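Beta-1,3-glucosyltransferase (Paecilomyces sp. J18, PDB 5JVV) is a fungal carbohydrate-active enzyme, probably of glycoside hydrolase family 16, whose two curved beta-sheets pack as a jelly-roll sandwich. Local coordinates at residues Y3-F14 against E290-T298; S72-D82 against P238-F247. All coordinates share one frame; numbering follows the deposited sequence. Where two conformers were deposited one is given.

Contact 1. Residues Y3-F14 against E290-T298; sequences YTLKDSLSGKDF and EINYLKTYT
Leu5 lays CD1 over one face of the Tyr297 ring, 4.0 Å from its centroid, a CH-pi contact between antiparallel strands 5-9 and 290-297. With CG anti to the backbone N (chi1 -180°) and chi2 near 72°, CD1 is the branch carried to the ring. Tyr3 CB meets Tyr297 CB at 3.8 Å, while the edge of the Tyr3 ring faces the C-terminal carboxylate of Thr298. Between these pairs and Ser8-Lys295 lies a classic beta bulge: Lys6 and Asp7 both face Thr296. Lys6 N donates to Thr296 O (2.8 Å), Asp7 N to Thr296 OG1 (3.0 Å), and Thr296 N returns a bond to Asp7 O. The threonine hydroxyl thus takes the extra N-H that the bulge creates. Beyond it, Ser8 OG touches Lys295 CE at 3.5 Å, the last carbon of an extended chain whose NZ makes a salt bridge with Asp212. On the inner face the edge of the Phe14 ring receives Leu294 CB, 3.8 Å from CE1, and CZ meets Ile291 CD1. Strand 289-297 also pairs with strands 84-90 and 53-55, and Phe14 and Ile291 pack inward against Phe243 of strand 240-247 in the other sheet.

Contact 2. Residues S72-D82 against P238-F247; sequences SVRLESTDKID and PQKLVFDTTF
Arg74 and Asp244 face each other as a non-hydrogen-bonded pair of antiparallel strands 74-77 and 240-247, their side chains alongside and pointing the same way. Arg74 CB lies 3.7 Å from Asp244 CB. Arg74 CG, anti to the backbone N (chi1 166°), passes the same CB and comes within 4.0 Å of Val242 CG1, and CD runs on beside Asp244 OD1. At the tip NE and NH2 both grip Glu76 OE2 side-on; the Arg74 NE bond, 2.8 Å long, uses the anti lone pair of that oxygen, which sits close to the guanidinium plane. NH1 feels Asp244 only as a nearby charge, since OD1 lies well out of that plane and is held by Trp105 NE1. The other oxygen of the glutamate extends the network across the strands: Glu76 OE1 makes a long salt bridge of 3.7 Å to Lys240 NZ, and one water bonds to both. Where the regular pairing ends, Ser77 OG stands between backbone N and carbonyl carbon (chi1 66°), accepts from Leu241 N at 2.9 Å and donates to Asp79 O, holding the turn onto the strand. After the turn Ile81 and Gln239 form a single two-bond bridge, and Ile81 CD1 meets Leu241 CD2 at 3.6 Å. At the far end Ser72 OG donates to Thr245 O (2.7 Å), on a lone pair in the carbonyl plane. Strand 70-77 pairs onward with strands 18-20 and 31-33, Phe21 making a cation-pi contact with Arg74, while strand 240-247 is flanked by strand 100-107.

In the fold
Contact 1 joins the two chain ends in one sheet, partly buried, its centre about 16 Å from the centre of the chain; contact 2 joins strands 70-77 and 240-247, both flanked by further strands, in the other sheet, mostly buried, its centre about 9 Å from that of the chain. Contact 2 is nested along the chain inside the loop that contact 1 closes. Both antiparallel pairings rest mostly on backbone bonds; contact 1 adds a bulge with a threonine hydroxyl bond, contact 2 an Arg74-Glu76-Lys240 salt-bridge network on one face. Their apolar faces meet between the sheets: Leu294 packs on Leu241. Nearer the surface, Asp7 OD2 and Asp79 OD2 bring like charges within 4.0 Å.

Contact 1. Residues Y3-F14 against E290-T298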
loop_
_atom_site.group_PDB
_atom_site.type_symbol
_atom_site.label_atom_id
_atom_site.label_comp_id
_atom_site.label_asym_id
_atom_site.label_seq_id
_atom_site.Cartn_x
_atom_site.Cartn_y
_atom_site.Cartn_z
ATOM N N TYR A 3 18.985 -2.422 15.924
ATOM C CA TYR A 3 17.543 -2.525 16.154
ATOM C C TYR A 3 17.118 -3.813 16.872
ATOM O O TYR A 3 17.682 -4.880 16.629
ATOM C CB TYR A 3 16.810 -2.446 14.809
ATOM C CG TYR A 3 16.814 -1.075 14.162
ATOM C CD1 TYR A 3 17.640 -0.792 13.078
ATOM C CD2 TYR A 3 15.993 -0.069 14.634
ATOM C CE1 TYR A 3 17.637 0.465 12.484
ATOM C CE2 TYR A 3 15.982 1.186 14.053
ATOM C CZ TYR A 3 16.804 1.451 12.979
ATOM O OH TYR A 3 16.781 2.710 12.414
ATOM N N THR A 4 16.121 -3.711 17.751
ATOM C CA THR A 4 15.576 -4.861 18.471
ATOM C C THR A 4 14.201 -5.233 17.906
ATOM O O THR A 4 13.391 -4.348 17.638
ATOM C CB THR A 4 15.423 -4.543 19.976
ATOM O OG1 THR A 4 16.680 -4.105 20.508
ATOM C CG2 THR A 4 14.955 -5.765 20.741
ATOM N N LEU A 5 13.932 -6.528 17.746
ATOM C CA LEU A 5 12.634 -6.985 17.241
ATOM C C LEU A 5 11.514 -6.615 18.205
ATOM O O LEU A 5 11.570 -6.942 19.392
ATOM C CB LEU A 5 12.649 -8.502 16.993
ATOM C CG LEU A 5 11.374 -9.154 16.451
ATOM C CD1 LEU A 5 11.133 -8.788 14.983
ATOM C CD2 LEU A 5 11.423 -10.663 16.628
ATOM N N LYS A 6 10.502 -5.928 17.688
ATOM C CA LYS A 6 9.364 -5.503 18.492
ATOM C C LYS A 6 8.215 -6.488 18.290
ATOM O O LYS A 6 7.899 -7.273 19.185
ATOM C CB LYS A 6 8.935 -4.081 18.118
ATOM C CG LYS A 6 7.773 -3.521 18.945
ATOM C CD LYS A 6 7.367 -2.127 18.471
ATOM C CE LYS A 6 6.360 -1.468 19.414
ATOM N NZ LYS A 6 5.065 -2.193 19.457
ATOM N N ASP A 7 7.598 -6.453 17.113
ATOM C CA ASP A 7 6.547 -7.411 16.782
ATOM C C ASP A 7 6.958 -8.305 15.619
ATOM O O ASP A 7 7.555 -7.837 14.645
ATOM C CB ASP A 7 5.251 -6.683 16.401
ATOM C CG ASP A 7 4.654 -5.901 17.554
ATOM O OD1 ASP A 7 5.347 -5.724 18.575
ATOM O OD2 ASP A 7 3.493 -5.452 17.432
ATOM N N SER A 8 6.614 -9.587 15.712
ATOM C CA SER A 8 6.753 -10.497 14.588
ATOM C C SER A 8 5.383 -11.097 14.297
ATOM O O SER A 8 4.854 -11.874 15.099
ATOM C CB SER A 8 7.755 -11.606 14.910
ATOM O OG SER A 8 7.814 -12.520 13.839
ATOM N N LEU A 9 4.813 -10.746 13.149
ATOM C CA LEU A 9 3.419 -11.074 12.857
ATOM C C LEU A 9 3.264 -11.911 11.593
ATOM O O LEU A 9 3.663 -11.493 10.513
ATOM C CB LEU A 9 2.617 -9.782 12.710
ATOM C CG LEU A 9 2.617 -8.870 13.933
ATOM C CD1 LEU A 9 1.888 -7.576 13.624
ATOM C CD2 LEU A 9 1.977 -9.589 15.107
ATOM N N SER A 10 2.685 -13.099 11.730
ATOM C CA SER A 10 2.325 -13.915 10.571
ATOM C C SER A 10 1.072 -14.708 10.898
ATOM O O SER A 10 0.730 -14.875 12.071
ATOM C CB SER A 10 3.468 -14.851 10.157
ATOM O OG SER A 10 3.619 -15.910 11.083
ATOM N N GLY A 11 0.389 -15.186 9.863
ATOM C CA GLY A 11 -0.766 -16.052 10.034
ATOM C C GLY A 11 -1.853 -15.457 10.902
ATOM O O GLY A 11 -2.171 -14.271 10.791
ATOM N N LYS A 12 -2.421 -16.279 11.781
ATOM C CA LYS A 12 -3.507 -15.822 12.650
ATOM C C LYS A 12 -3.074 -14.669 13.546
ATOM O O LYS A 12 -3.863 -13.759 13.815
ATOM C CB LYS A 12 -4.021 -16.977 13.512
ATOM C CG LYS A 12 -4.382 -18.208 12.713
ATOM C CD LYS A 12 -4.786 -19.373 13.607
ATOM C CE LYS A 12 -6.172 -19.173 14.203
ATOM N NZ LYS A 12 -6.899 -20.472 14.351
ATOM N N ASP A 13 -1.827 -14.704 14.011
ATOM C CA ASP A 13 -1.303 -13.634 14.855
ATOM C C ASP A 13 -1.293 -12.310 14.110
ATOM O O ASP A 13 -1.557 -11.257 14.688
ATOM C CB ASP A 13 0.115 -13.961 15.337
ATOM C CG ASP A 13 0.153 -15.134 16.296
ATOM O OD1 ASP A 13 -0.898 -15.476 16.876
ATOM O OD2 ASP A 13 1.248 -15.705 16.479
ATOM N N PHE A 14 -0.985 -12.369 12.818
ATOM C CA PHE A 14 -1.033 -11.185 11.977
ATOM C C PHE A 14 -2.465 -10.657 11.954
ATOM O O PHE A 14 -2.704 -9.491 12.250
ATOM C CB PHE A 14 -0.565 -11.530 10.555
ATOM C CG PHE A 14 -0.674 -10.386 9.580
ATOM C CD1 PHE A 14 0.400 -9.531 9.363
ATOM C CD2 PHE A 14 -1.858 -10.182 8.870
ATOM C CE1 PHE A 14 0.297 -8.487 8.461
ATOM C CE2 PHE A 14 -1.971 -9.142 7.977
ATOM C CZ PHE A 14 -0.890 -8.300 7.759
ATOM N N GLU A 290 -1.041 -11.318 -0.597
ATOM C CA GLU A 290 -0.617 -12.502 0.145
ATOM C C GLU A 290 0.605 -12.066 0.915
ATOM O O GLU A 290 1.654 -11.772 0.335
ATOM C CB GLU A 290 -0.304 -13.700 -0.753
ATOM C CG GLU A 290 0.041 -14.934 0.079
ATOM C CD GLU A 290 0.123 -16.221 -0.720
ATOM O OE1 GLU A 290 -0.280 -16.235 -1.901
ATOM O OE2 GLU A 290 0.598 -17.228 -0.151
ATOM N N ILE A 291 0.454 -11.990 2.227
ATOM C CA ILE A 291 1.499 -11.439 3.076
ATOM C C ILE A 291 2.152 -12.562 3.867
ATOM O O ILE A 291 1.485 -13.278 4.615
ATOM C CB ILE A 291 0.916 -10.376 4.031
ATOM C CG1 ILE A 291 0.331 -9.212 3.223
ATOM C CG2 ILE A 291 1.982 -9.881 5.014
ATOM C CD1 ILE A 291 -0.759 -8.426 3.948
ATOM N N ASN A 292 3.458 -12.735 3.689
ATOM C CA ASN A 292 4.197 -13.747 4.445
ATOM C C ASN A 292 4.395 -13.348 5.899
ATOM O O ASN A 292 4.098 -14.124 6.814
ATOM C CB ASN A 292 5.557 -14.019 3.802
ATOM C CG ASN A 292 5.459 -14.967 2.641
ATOM O OD1 ASN A 292 4.663 -15.912 2.660
ATOM N ND2 ASN A 292 6.266 -14.730 1.615
ATOM N N TYR A 293 4.915 -12.148 6.120
ATOM C CA TYR A 293 5.053 -11.661 7.487
ATOM C C TYR A 293 5.202 -10.166 7.559
ATOM O O TYR A 293 5.520 -9.509 6.565
ATOM C CB TYR A 293 6.238 -12.319 8.205
ATOM C CG TYR A 293 7.622 -11.996 7.668
ATOM C CD1 TYR A 293 8.260 -10.787 7.968
ATOM C CD2 TYR A 293 8.313 -12.927 6.901
ATOM C CE1 TYR A 293 9.547 -10.519 7.496
ATOM C CE2 TYR A 293 9.592 -12.668 6.434
ATOM C CZ TYR A 293 10.202 -11.467 6.729
ATOM O OH TYR A 293 11.476 -11.214 6.260
ATOM N N LEU A 294 4.965 -9.643 8.757
ATOM C CA LEU A 294 5.225 -8.244 9.058
ATOM C C LEU A 294 6.046 -8.199 10.338
ATOM O O LEU A 294 5.611 -8.702 11.380
ATOM C CB LEU A 294 3.912 -7.473 9.227
ATOM C CG LEU A 294 4.021 -6.016 9.679
ATOM C CD1 LEU A 294 4.865 -5.218 8.703
ATOM C CD2 LEU A 294 2.632 -5.403 9.826
ATOM N N LYS A 295 7.240 -7.627 10.260
ATOM C CA LYS A 295 8.102 -7.507 11.433
ATOM C C LYS A 295 8.473 -6.053 11.681
ATOM O O LYS A 295 8.787 -5.316 10.740
ATOM C CB LYS A 295 9.351 -8.386 11.287
ATOM C CG LYS A 295 9.000 -9.873 11.282
ATOM C CD LYS A 295 10.177 -10.796 11.003
ATOM C CE LYS A 295 9.663 -12.227 10.877
ATOM N NZ LYS A 295 10.746 -13.221 10.659
ATOM N N THR A 296 8.418 -5.627 12.943
ATOM C CA THR A 296 8.792 -4.263 13.298
ATOM C C THR A 296 9.968 -4.288 14.266
ATOM O O THR A 296 10.141 -5.254 15.022
ATOM C CB THR A 296 7.617 -3.506 13.929
ATOM O OG1 THR A 296 7.196 -4.201 15.109
ATOM C CG2 THR A 296 6.449 -3.421 12.962
ATOM N N TYR A 297 10.785 -3.239 14.227
ATOM C CA TYR A 297 11.983 -3.156 15.053
ATOM C C TYR A 297 12.100 -1.756 15.631
ATOM O O TYR A 297 11.630 -0.782 15.036
ATOM C CB TYR A 297 13.242 -3.449 14.226
ATOM C CG TYR A 297 13.288 -4.818 13.595
ATOM C CD1 TYR A 297 14.027 -5.844 14.175
ATOM C CD2 TYR A 297 12.614 -5.080 12.410
ATOM C CE1 TYR A 297 14.073 -7.095 13.597
ATOM C CE2 TYR A 297 12.653 -6.326 11.827
ATOM C CZ TYR A 297 13.387 -7.327 12.423
ATOM O OH TYR A 297 13.421 -8.570 11.832
ATOM N N THR A 298 12.731 -1.657 16.797
ATOM C CA THR A 298 12.975 -0.365 17.424
ATOM C C THR A 298 14.456 -0.219 17.720
ATOM O O THR A 298 15.183 -1.212 17.807
ATOM C CB THR A 298 12.178 -0.192 18.728
ATOM O OG1 THR A 298 12.662 -1.109 19.714
ATOM C CG2 THR A 298 10.698 -0.444 18.493
ATOM O OXT THR A 298 14.943 0.904 17.876
HETATM O O HOH W 1 17.000 -1.031 19.665
HETATM O O HOH W 2 1.558 -14.630 7.452
#

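Contact 2. Residues S72-D82 against P238-F247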
loop_
_atom_site.group_PDB
_atom_site.type_symbol
_atom_site.label_atom_id
_atom_site.label_comp_id
_atom_site.label_asym_id
_atom_site.label_seq_id
_atom_site.Cartn_x
_atom_site.Cartn_y
_atom_site.Cartn_z
ATOM N N SER A 72 -14.256 -5.983 -0.097
ATOM C CA SER A 72 -12.825 -5.991 0.131
ATOM C C SER A 72 -12.620 -5.805 1.629
ATOM O O SER A 72 -13.592 -5.781 2.404
ATOM C CB SER A 72 -12.167 -4.855 -0.665
ATOM O OG SER A 72 -10.744 -4.913 -0.607
ATOM N N VAL A 73 -11.365 -5.683 2.036
ATOM C CA VAL A 73 -11.034 -5.425 3.432
ATOM C C VAL A 73 -9.983 -4.326 3.572
ATOM O O VAL A 73 -9.226 -4.014 2.628
ATOM C CB VAL A 73 -10.554 -6.700 4.166
ATOM C CG1 VAL A 73 -11.688 -7.724 4.255
ATOM C CG2 VAL A 73 -9.313 -7.298 3.481
ATOM N N ARG A 74 -9.966 -3.718 4.754
ATOM C CA ARG A 74 -9.001 -2.689 5.085
ATOM C C ARG A 74 -8.582 -2.956 6.523
ATOM O O ARG A 74 -9.386 -2.833 7.457
ATOM C CB ARG A 74 -9.616 -1.288 4.908
ATOM C CG ARG A 74 -8.806 -0.170 5.540
ATOM C CD ARG A 74 -9.246 1.208 5.052
ATOM N NE ARG A 74 -8.808 2.269 5.965
ATOM C CZ ARG A 74 -8.726 3.560 5.647
ATOM N NH1 ARG A 74 -9.002 3.963 4.418
ATOM N NH2 ARG A 74 -8.339 4.445 6.556
ATOM N N LEU A 75 -7.333 -3.378 6.685
ATOM C CA LEU A 75 -6.793 -3.756 7.985
ATOM C C LEU A 75 -5.938 -2.617 8.530
ATOM O O LEU A 75 -5.072 -2.110 7.830
ATOM C CB LEU A 75 -5.941 -5.017 7.845
ATOM C CG LEU A 75 -6.690 -6.353 7.848
ATOM C CD1 LEU A 75 -7.660 -6.451 6.681
ATOM C CD2 LEU A 75 -5.712 -7.527 7.836
ATOM N N GLU A 76 -6.200 -2.220 9.773
ATOM C CA GLU A 76 -5.470 -1.136 10.423
ATOM C C GLU A 76 -4.875 -1.681 11.715
ATOM O O GLU A 76 -5.594 -2.242 12.535
ATOM C CB GLU A 76 -6.400 0.050 10.707
ATOM C CG GLU A 76 -7.075 0.601 9.455
ATOM C CD GLU A 76 -8.026 1.742 9.737
ATOM O OE1 GLU A 76 -8.309 2.009 10.925
ATOM O OE2 GLU A 76 -8.493 2.372 8.767
ATOM N N SER A 77 -3.568 -1.536 11.901
ATOM C CA SER A 77 -2.928 -2.177 13.043
ATOM C C SER A 77 -3.467 -1.639 14.365
ATOM O O SER A 77 -3.782 -0.461 14.484
ATOM C CB SER A 77 -1.403 -2.036 12.987
ATOM O OG SER A 77 -1.006 -0.681 13.120
ATOM N N THR A 78 -3.601 -2.524 15.347
ATOM C CA THR A 78 -4.046 -2.106 16.670
ATOM C C THR A 78 -2.933 -1.364 17.402
ATOM O O THR A 78 -3.184 -0.353 18.057
ATOM C CB THR A 78 -4.559 -3.295 17.494
ATOM O OG1 THR A 78 -3.611 -4.367 17.443
ATOM C CG2 THR A 78 -5.857 -3.781 16.902
ATOM N N ASP A 79 -1.705 -1.852 17.269
ATOM C CA ASP A 79 -0.563 -1.170 17.871
ATOM C C ASP A 79 0.068 -0.225 16.854
ATOM O O ASP A 79 0.130 -0.522 15.659
ATOM C CB ASP A 79 0.471 -2.176 18.380
ATOM C CG ASP A 79 -0.043 -2.998 19.554
ATOM O OD1 ASP A 79 -0.958 -2.523 20.265
ATOM O OD2 ASP A 79 0.475 -4.115 19.770
ATOM N N LYS A 80 0.539 0.919 17.327
ATOM C CA LYS A 80 1.127 1.898 16.430
ATOM C C LYS A 80 2.649 1.799 16.387
ATOM O O LYS A 80 3.283 1.296 17.314
ATOM C CB LYS A 80 0.705 3.308 16.841
ATOM C CG LYS A 80 -0.795 3.539 16.769
ATOM C CD LYS A 80 -1.143 4.940 17.256
ATOM C CE LYS A 80 -2.616 5.270 17.011
ATOM N NZ LYS A 80 -2.961 6.621 17.552
ATOM N N ILE A 81 3.230 2.283 15.294
ATOM C CA ILE A 81 4.674 2.317 15.138
ATOM C C ILE A 81 5.177 3.747 15.320
ATOM O O ILE A 81 4.524 4.706 14.908
ATOM C CB ILE A 81 5.094 1.787 13.753
ATOM C CG1 ILE A 81 4.351 2.540 12.650
ATOM C CG2 ILE A 81 4.817 0.284 13.645
ATOM C CD1 ILE A 81 5.099 2.599 11.330
ATOM N N ASP A 82 6.338 3.897 15.949
ATOM C CA ASP A 82 6.905 5.227 16.154
ATOM C C ASP A 82 8.405 5.178 15.950
ATOM O O ASP A 82 9.153 4.776 16.849
ATOM C CB ASP A 82 6.570 5.751 17.548
ATOM C CG ASP A 82 6.933 7.215 17.724
ATOM O OD1 ASP A 82 7.266 7.881 16.715
ATOM O OD2 ASP A 82 6.862 7.706 18.870
ATOM N N PRO A 238 2.880 8.671 16.194
ATOM C CA PRO A 238 2.835 7.213 16.010
ATOM C C PRO A 238 1.733 6.828 15.007
ATOM O O PRO A 238 0.649 7.423 15.026
ATOM C CB PRO A 238 2.522 6.696 17.419
ATOM C CG PRO A 238 3.130 7.738 18.330
ATOM C CD PRO A 238 2.893 9.046 17.624
ATOM N N GLN A 239 2.033 5.878 14.115
ATOM C CA GLN A 239 1.173 5.589 12.966
ATOM C C GLN A 239 0.601 4.191 13.060
ATOM O O GLN A 239 1.264 3.287 13.546
ATOM C CB GLN A 239 1.992 5.651 11.667
ATOM C CG GLN A 239 2.627 7.003 11.371
ATOM C CD GLN A 239 1.622 8.003 10.861
ATOM O OE1 GLN A 239 1.148 7.901 9.728
ATOM N NE2 GLN A 239 1.273 8.980 11.702
ATOM N N LYS A 240 -0.615 4.013 12.565
ATOM C CA LYS A 240 -1.145 2.675 12.325
ATOM C C LYS A 240 -0.705 2.232 10.940
ATOM O O LYS A 240 -0.696 3.042 10.011
ATOM C CB LYS A 240 -2.667 2.697 12.367
ATOM C CG LYS A 240 -3.244 2.973 13.739
ATOM C CD LYS A 240 -4.759 3.016 13.683
ATOM C CE LYS A 240 -5.247 4.154 12.798
ATOM N NZ LYS A 240 -6.674 4.517 13.084
ATOM N N LEU A 241 -0.352 0.956 10.808
ATOM C CA LEU A 241 -0.079 0.359 9.500
ATOM C C LEU A 241 -1.385 -0.118 8.876
ATOM O O LEU A 241 -2.238 -0.687 9.565
ATOM C CB LEU A 241 0.883 -0.819 9.643
ATOM C CG LEU A 241 2.262 -0.481 10.214
ATOM C CD1 LEU A 241 3.099 -1.737 10.446
ATOM C CD2 LEU A 241 2.980 0.464 9.281
ATOM N N VAL A 242 -1.538 0.102 7.573
ATOM C CA VAL A 242 -2.789 -0.214 6.888
ATOM C C VAL A 242 -2.528 -0.967 5.594
ATOM O O VAL A 242 -1.660 -0.584 4.807
ATOM C CB VAL A 242 -3.588 1.067 6.537
ATOM C CG1 VAL A 242 -4.945 0.707 5.925
ATOM C CG2 VAL A 242 -3.779 1.955 7.771
ATOM N N PHE A 243 -3.271 -2.052 5.390
ATOM C CA PHE A 243 -3.320 -2.720 4.099
ATOM C C PHE A 243 -4.754 -2.619 3.631
ATOM O O PHE A 243 -5.675 -2.954 4.376
ATOM C CB PHE A 243 -2.970 -4.215 4.192
ATOM C CG PHE A 243 -1.512 -4.513 4.426
ATOM C CD1 PHE A 243 -0.636 -4.688 3.355
ATOM C CD2 PHE A 243 -1.014 -4.652 5.721
ATOM C CE1 PHE A 243 0.708 -4.979 3.572
ATOM C CE2 PHE A 243 0.325 -4.944 5.944
ATOM C CZ PHE A 243 1.189 -5.104 4.867
ATOM N N ASP A 244 -4.964 -2.172 2.399
ATOM C CA ASP A 244 -6.314 -2.184 1.864
ATOM C C ASP A 244 -6.297 -2.358 0.358
ATOM O O ASP A 244 -5.244 -2.239 -0.278
ATOM C CB ASP A 244 -7.095 -0.921 2.286
ATOM C CG ASP A 244 -6.666 0.321 1.532
ATOM O OD1 ASP A 244 -6.264 1.314 2.182
ATOM O OD2 ASP A 244 -6.751 0.326 0.285
ATOM N N THR A 245 -7.461 -2.668 -0.201
ATOM C CA THR A 245 -7.695 -2.531 -1.631
ATOM C C THR A 245 -9.059 -1.876 -1.791
ATOM O O THR A 245 -10.072 -2.427 -1.350
ATOM C CB THR A 245 -7.694 -3.880 -2.359
ATOM O OG1 THR A 245 -6.450 -4.550 -2.110
ATOM C CG2 THR A 245 -7.864 -3.686 -3.871
ATOM N N THR A 246 -9.080 -0.685 -2.382
ATOM C CA THR A 246 -10.343 -0.058 -2.758
ATOM C C THR A 246 -10.471 -0.074 -4.278
ATOM O O THR A 246 -9.630 -0.674 -4.955
ATOM C CB THR A 246 -10.488 1.361 -2.146
ATOM O OG1 THR A 246 -11.821 1.838 -2.366
ATOM C CG2 THR A 246 -9.484 2.351 -2.750
ATOM N N PHE A 247 -11.522 0.548 -4.814
ATOM C CA PHE A 247 -11.760 0.555 -6.257
ATOM C C PHE A 247 -12.229 1.928 -6.659
ATOM O O PHE A 247 -12.969 2.550 -5.914
ATOM C CB PHE A 247 -12.861 -0.436 -6.639
ATOM C CG PHE A 247 -12.545 -1.863 -6.290
ATOM C CD1 PHE A 247 -11.762 -2.640 -7.133
ATOM C CD2 PHE A 247 -13.056 -2.434 -5.127
ATOM C CE1 PHE A 247 -11.480 -3.975 -6.816
ATOM C CE2 PHE A 247 -12.775 -3.759 -4.802
ATOM C CZ PHE A 247 -11.994 -4.530 -5.649
HETATM O O HOH W 3 -8.082 1.906 13.565
HETATM O O HOH W 4 -0.965 8.686 16.864
#